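PDB 6C0D: amidase, hydantoinase/carbamoylase family from Paraburkholderia phymatum, which probably hydrolyses N-carbamoyl-L-amino acids to the free amino acids, as a zinc-dependent homodimeric amidase of the peptidase M20 family. Local coordinates for residues Gly87-Thr92 against Tyr192-Ile197; Lys208-Val213 against Cys379-Pro384. One frame throughout, in Å; residues are numbered along the deposited sequence.

Interaction 1 (Gly87-Thr92 against Tyr192-Ile197). With ZN (zinc ion), chain B.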
loop_
_atom_site.group_PDB
_atom_site.type_symbol
_atom_site.label_atom_id
_atom_site.label_comp_id
_atom_site.label_asym_id
_atom_site.label_seq_id
_atom_site.Cartn_x
_atom_site.Cartn_y
_atom_site.Cartn_z
ATOM N N GLY A 87 25.842 1.172 -31.400
ATOM C CA GLY A 87 26.089 0.556 -30.112
ATOM C C GLY A 87 24.857 0.492 -29.245
ATOM O O GLY A 87 23.737 0.705 -29.701
ATOM N N SER A 88 25.095 0.163 -27.981
ATOM C CA SER A 88 24.067 0.119 -26.953
ATOM C C SER A 88 24.800 -0.009 -25.627
ATOM O O SER A 88 25.864 0.598 -25.471
ATOM C CB SER A 88 23.088 -1.039 -27.184
ATOM O OG SER A 88 21.963 -0.915 -26.335
ATOM N N HIS A 89 24.265 -0.787 -24.678
ATOM C CA HIS A 89 24.925 -1.009 -23.394
ATOM C C HIS A 89 25.041 -2.507 -23.144
ATOM O O HIS A 89 24.262 -3.295 -23.668
ATOM C CB HIS A 89 24.142 -0.351 -22.246
ATOM C CG HIS A 89 22.741 -0.868 -22.115
ATOM N ND1 HIS A 89 22.373 -1.805 -21.170
ATOM C CD2 HIS A 89 21.623 -0.604 -22.838
ATOM C CE1 HIS A 89 21.083 -2.077 -21.299
ATOM N NE2 HIS A 89 20.606 -1.362 -22.305
ATOM N N SER A 90 26.004 -2.918 -22.319
ATOM C CA SER A 90 26.094 -4.330 -21.971
ATOM C C SER A 90 25.985 -4.586 -20.473
ATOM O O SER A 90 26.130 -5.741 -20.048
ATOM C CB SER A 90 27.397 -4.937 -22.524
ATOM O OG SER A 90 28.536 -4.258 -22.007
ATOM N N ASP A 91 25.726 -3.556 -19.662
ATOM C CA ASP A 91 25.407 -3.758 -18.260
ATOM C C ASP A 91 23.927 -4.096 -18.118
ATOM O O ASP A 91 23.109 -3.790 -18.989
ATOM C CB ASP A 91 25.743 -2.515 -17.420
ATOM C CG ASP A 91 24.858 -1.302 -17.760
ATOM O OD1 ASP A 91 24.846 -0.855 -18.928
ATOM O OD2 ASP A 91 24.177 -0.785 -16.854
ATOM N N THR A 92 23.585 -4.725 -17.003
ATOM C CA THR A 92 22.219 -5.149 -16.751
ATOM C C THR A 92 21.716 -4.549 -15.448
ATOM O O THR A 92 22.476 -4.010 -14.636
ATOM C CB THR A 92 22.105 -6.677 -16.662
ATOM O OG1 THR A 92 22.697 -7.115 -15.430
ATOM C CG2 THR A 92 22.801 -7.345 -17.844
ATOM N N TYR A 192 24.446 8.108 -35.223
ATOM C CA TYR A 192 24.437 7.053 -34.210
ATOM C C TYR A 192 23.236 6.144 -34.452
ATOM O O TYR A 192 22.121 6.638 -34.647
ATOM C CB TYR A 192 24.372 7.662 -32.794
ATOM C CG TYR A 192 24.194 6.646 -31.678
ATOM C CD1 TYR A 192 23.002 6.565 -30.964
ATOM C CD2 TYR A 192 25.223 5.778 -31.342
ATOM C CE1 TYR A 192 22.844 5.626 -29.931
ATOM C CE2 TYR A 192 25.074 4.830 -30.338
ATOM C CZ TYR A 192 23.880 4.773 -29.629
ATOM O OH TYR A 192 23.752 3.861 -28.611
ATOM N N LEU A 193 23.456 4.824 -34.449
ATOM C CA LEU A 193 22.373 3.847 -34.588
ATOM C C LEU A 193 22.378 2.927 -33.369
ATOM O O LEU A 193 23.409 2.317 -33.066
ATOM C CB LEU A 193 22.567 3.028 -35.873
ATOM C CG LEU A 193 21.807 1.690 -36.015
ATOM C CD1 LEU A 193 20.293 1.871 -35.944
ATOM C CD2 LEU A 193 22.229 0.983 -37.311
ATOM N N GLU A 194 21.243 2.826 -32.670
ATOM C CA GLU A 194 21.122 1.896 -31.539
ATOM C C GLU A 194 20.040 0.856 -31.801
ATOM O O GLU A 194 18.843 1.139 -31.615
ATOM C CB GLU A 194 20.823 2.640 -30.227
ATOM C CG GLU A 194 20.751 1.641 -29.045
ATOM C CD GLU A 194 20.889 2.293 -27.679
ATOM O OE1 GLU A 194 21.110 3.523 -27.605
ATOM O OE2 GLU A 194 20.785 1.551 -26.675
ATOM N N PRO A 195 20.395 -0.372 -32.179
ATOM C CA PRO A 195 19.387 -1.444 -32.206
ATOM C C PRO A 195 19.057 -1.864 -30.782
ATOM O O PRO A 195 19.915 -1.835 -29.901
ATOM C CB PRO A 195 20.091 -2.588 -32.958
ATOM C CG PRO A 195 21.388 -1.952 -33.560
ATOM C CD PRO A 195 21.726 -0.857 -32.575
ATOM N N HIS A 196 17.806 -2.264 -30.555
ATOM C CA HIS A 196 17.405 -2.682 -29.207
ATOM C C HIS A 196 16.203 -3.620 -29.304
ATOM O O HIS A 196 15.401 -3.509 -30.231
ATOM C CB HIS A 196 17.062 -1.435 -28.364
ATOM C CG HIS A 196 17.176 -1.629 -26.881
ATOM N ND1 HIS A 196 16.231 -2.307 -26.144
ATOM C CD2 HIS A 196 18.102 -1.193 -25.992
ATOM C CE1 HIS A 196 16.580 -2.307 -24.868
ATOM N NE2 HIS A 196 17.713 -1.642 -24.752
ATOM N N ILE A 197 16.050 -4.524 -28.321
ATOM C CA ILE A 197 14.833 -5.319 -28.257
ATOM C C ILE A 197 13.692 -4.452 -27.737
ATOM O O ILE A 197 13.899 -3.419 -27.090
ATOM C CB ILE A 197 15.004 -6.557 -27.355
ATOM C CG1 ILE A 197 15.335 -6.097 -25.925
ATOM C CG2 ILE A 197 16.060 -7.485 -27.892
ATOM C CD1 ILE A 197 15.027 -7.141 -24.857
HETATM ZN ZN ZN B . 18.611 -1.327 -22.822
HETATM O O HOH W 1 20.509 -3.045 -27.625
HETATM O O HOH W 2 17.335 -0.823 -21.221
HETATM O O HOH W 3 18.634 0.826 -23.493
#

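Interaction 2 (Lys208-Val213 against Cys379-Pro384). With EDO (1,2-ethanediol), chain J.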
loop_
_atom_site.group_PDB
_atom_site.type_symbol
_atom_site.label_atom_id
_atom_site.label_comp_id
_atom_site.label_asym_id
_atom_site.label_seq_id
_atom_site.Cartn_x
_atom_site.Cartn_y
_atom_site.Cartn_z
ATOM N N LYS A 208 4.487 -7.813 -35.856
ATOM C CA LYS A 208 5.519 -7.353 -36.781
ATOM C C LYS A 208 6.898 -7.734 -36.247
ATOM O O LYS A 208 7.059 -8.105 -35.084
ATOM C CB LYS A 208 5.456 -5.837 -36.974
ATOM C CG LYS A 208 4.129 -5.276 -37.428
ATOM C CD LYS A 208 3.912 -5.461 -38.910
ATOM C CE LYS A 208 2.869 -4.474 -39.404
ATOM N NZ LYS A 208 2.382 -4.807 -40.759
ATOM N N LEU A 209 7.906 -7.627 -37.115
ATOM C CA LEU A 209 9.250 -8.080 -36.801
ATOM C C LEU A 209 10.254 -6.946 -36.607
ATOM O O LEU A 209 11.322 -7.191 -36.038
ATOM C CB LEU A 209 9.765 -9.013 -37.913
ATOM C CG LEU A 209 8.874 -10.254 -38.180
ATOM C CD1 LEU A 209 9.500 -11.138 -39.268
ATOM C CD2 LEU A 209 8.651 -11.041 -36.880
ATOM N N ILE A 210 9.966 -5.745 -37.107
ATOM C CA ILE A 210 10.942 -4.650 -37.123
ATOM C C ILE A 210 10.223 -3.372 -36.754
ATOM O O ILE A 210 9.195 -3.050 -37.359
ATOM C CB ILE A 210 11.596 -4.471 -38.509
ATOM C CG1 ILE A 210 12.377 -5.725 -38.926
ATOM C CG2 ILE A 210 12.489 -3.188 -38.533
ATOM C CD1 ILE A 210 13.630 -6.006 -38.096
ATOM N N GLY A 211 10.767 -2.624 -35.794
ATOM C CA GLY A 211 10.196 -1.311 -35.505
ATOM C C GLY A 211 11.197 -0.202 -35.785
ATOM O O GLY A 211 12.366 -0.298 -35.386
ATOM N N VAL A 212 10.762 0.837 -36.494
ATOM C CA VAL A 212 11.590 2.021 -36.746
ATOM C C VAL A 212 11.148 3.080 -35.749
ATOM O O VAL A 212 10.011 3.546 -35.816
ATOM C CB VAL A 212 11.418 2.527 -38.184
ATOM C CG1 VAL A 212 12.230 3.843 -38.393
ATOM C CG2 VAL A 212 11.856 1.445 -39.196
ATOM N N VAL A 213 12.037 3.480 -34.847
ATOM C CA VAL A 213 11.637 4.335 -33.722
ATOM C C VAL A 213 11.498 5.793 -34.168
ATOM O O VAL A 213 12.417 6.382 -34.757
ATOM C CB VAL A 213 12.627 4.180 -32.560
ATOM C CG1 VAL A 213 12.320 5.184 -31.431
ATOM C CG2 VAL A 213 12.556 2.720 -31.996
ATOM N N CYS A 379 19.307 7.295 -34.291
ATOM C CA CYS A 379 18.118 6.519 -34.630
ATOM C C CYS A 379 18.153 5.198 -33.873
ATOM O O CYS A 379 19.192 4.783 -33.347
ATOM C CB CYS A 379 18.017 6.289 -36.147
ATOM S SG CYS A 379 19.365 5.277 -36.789
ATOM N N MET A 380 16.981 4.571 -33.757
ATOM C CA MET A 380 16.881 3.257 -33.128
ATOM C C MET A 380 16.087 2.298 -34.002
ATOM O O MET A 380 15.159 2.694 -34.709
ATOM C CB MET A 380 16.197 3.332 -31.744
ATOM C CG MET A 380 17.004 4.130 -30.732
ATOM S SD MET A 380 16.343 3.879 -29.049
ATOM C CE MET A 380 16.975 2.237 -28.658
ATOM N N LEU A 381 16.436 1.014 -33.893
ATOM C CA LEU A 381 15.734 -0.054 -34.593
ATOM C C LEU A 381 15.345 -1.097 -33.563
ATOM O O LEU A 381 16.209 -1.547 -32.804
ATOM C CB LEU A 381 16.637 -0.688 -35.665
ATOM C CG LEU A 381 15.936 -1.699 -36.578
ATOM C CD1 LEU A 381 15.091 -0.908 -37.582
ATOM C CD2 LEU A 381 16.953 -2.579 -37.296
ATOM N N PHE A 382 14.063 -1.495 -33.541
ATOM C CA PHE A 382 13.562 -2.468 -32.569
ATOM C C PHE A 382 13.328 -3.839 -33.214
ATOM O O PHE A 382 12.913 -3.926 -34.375
ATOM C CB PHE A 382 12.233 -2.007 -31.960
ATOM C CG PHE A 382 12.366 -0.996 -30.838
ATOM C CD1 PHE A 382 13.615 -0.627 -30.351
ATOM C CD2 PHE A 382 11.236 -0.407 -30.294
ATOM C CE1 PHE A 382 13.721 0.297 -29.316
ATOM C CE2 PHE A 382 11.334 0.508 -29.238
ATOM C CZ PHE A 382 12.581 0.849 -28.754
ATOM N N VAL A 383 13.605 -4.891 -32.442
ATOM C CA VAL A 383 13.155 -6.246 -32.758
ATOM C C VAL A 383 12.276 -6.712 -31.610
ATOM O O VAL A 383 12.441 -6.267 -30.465
ATOM C CB VAL A 383 14.317 -7.228 -32.984
ATOM C CG1 VAL A 383 15.125 -6.819 -34.208
ATOM C CG2 VAL A 383 15.187 -7.351 -31.740
ATOM N N PRO A 384 11.297 -7.585 -31.860
ATOM C CA PRO A 384 10.378 -7.950 -30.780
ATOM C C PRO A 384 11.051 -8.856 -29.764
ATOM O O PRO A 384 11.989 -9.597 -30.070
ATOM C CB PRO A 384 9.237 -8.689 -31.497
ATOM C CG PRO A 384 9.824 -9.139 -32.789
ATOM C CD PRO A 384 10.905 -8.183 -33.150
HETATM C C1 EDO J . 6.606 -10.937 -33.916
HETATM O O1 EDO J . 6.113 -9.870 -33.094
HETATM C C2 EDO J . 6.864 -12.203 -33.105
HETATM O O2 EDO J . 5.923 -13.207 -33.523
HETATM O O HOH W 4 14.843 5.407 -35.488
#

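Interaction 1 (Gly87-Thr92 against Tyr192-Ile197)
His-89 and His-196 are brought to one zinc ion by the 87-92 and 192-197 segments, each binding it through NE2, 2.1 Å from the metal in either case. The imidazoles meet rim to rim with their planes turned 34° apart, neither lying over the face of the other, and their two NE2 atoms come within 3.8 Å. With the metal at NE2, a hydrogen bond from ND1 limits the rotation of each ring. His-196 ND1 gives a nearly straight bond (176°) to Ile-197 O, 2.8 Å away, in the ring plane and on a carbonyl lone pair. His-89 ND1 donates to Asp-91 O close to its own ring plane, but more bent and tilted from the carbonyl plane. With CG set between the backbone N and carbonyl carbon (chi1 59°), the ring end of His-89 comes nearer to the 192-197 strand.

Strands 83-88 and 189-198 run parallel here, and the metal sits near the C-terminal ends of the two strands, consistent with the zinc-dependent catalytic domain of M20 peptidases. Asp-100 and two waters complete the zinc shell.

Next to the metal site, Glu-194 extends its chain past Gly-87 O and puts its carboxylate between two hydroxyls. Ser-88 OG donates to Glu-194 OE2 at 2.8 Å, tilted above the carboxylate plane; Tyr-192 OH donates to Glu-194 OE1, also 2.8 Å, from still further out of that plane. Each carboxylate oxygen thus has a hydroxyl donor, which should hold the group's rotation. Trp-131 also hydrogen-bonds Tyr-192 OH. A water donates both to Ser-88 OG and to Pro-195 O, bridging the strands. The direct backbone link is Gly-87 N to Leu-193 O, 3.2 Å.

Interaction 2 (Lys208-Val213 against Cys379-Pro384)
Val-213 lays one methyl, CG2, squarely over the ring of Phe-382: the carbon stands 3.5 Å from the ring centroid and only 4° off the normal, a CH-pi contact with all six ring carbons at similar range. The same methyl packs against Met-380 CB at 3.7 Å, so it is shared by two residues of the opposite strand. Its position follows from chi1 174°, which turns CG1 anti to the backbone N and leaves CG2 for the ring.

Gly-211 lies next to Phe-382 in an antiparallel hydrogen-bonded pair. Phe-382 N meets Gly-211 O at 2.8 Å in the carbonyl plane, while Gly-211 N returns a bond to Phe-382 O from a tilted approach. Val-213 N adds a longer one to Met-380 O. On the other face, Leu-381 CD1 slants across Ile-210 CG2, 3.6 Å away; Leu-381 also touches helix 399-419.

Toward Lys-208 the pairing gives way to looser contacts. Pro-384, with no N-H to offer, presses its CD against Leu-209 O, and both residues are partly exposed. Here a 1,2-ethanediol, probably from the crystallisation liquor, donates from O1 to Lys-208 O (2.8 Å), and the lysine side chain heads away toward Gly-356. At the other end a water bridges Val-213 O and Met-380 N.

Strand 358-363 flanks 210-213 on its other edge, while Met-380 and Phe-382 touch the zinc ligand His-196; 210-213 runs antiparallel to 378-384 and parallel to 358-363, a mixed arrangement consistent with the M20 catalytic domain.

In the fold
From the N terminus, strand 83-88 comes first and runs into the zinc-binding loop. Interaction 1 closes when the chain returns about a hundred residues later as strand 189-198, after an excursion with more helix than strand. Only then does interaction 2 open, at 208-213, and it closes at 379-384 after a longer excursion rich in both helix and strand. The two are in series, neither nesting nor crossing. Strands 189-198 and 378-384 join them side by side, with probable backbone hydrogen bonds from His-196 N to Leu-381 O and from Cys-379 N to Tyr-192 O. The zinc site is thereby tied through 189-198 to the last strand of the chain and to 210-213.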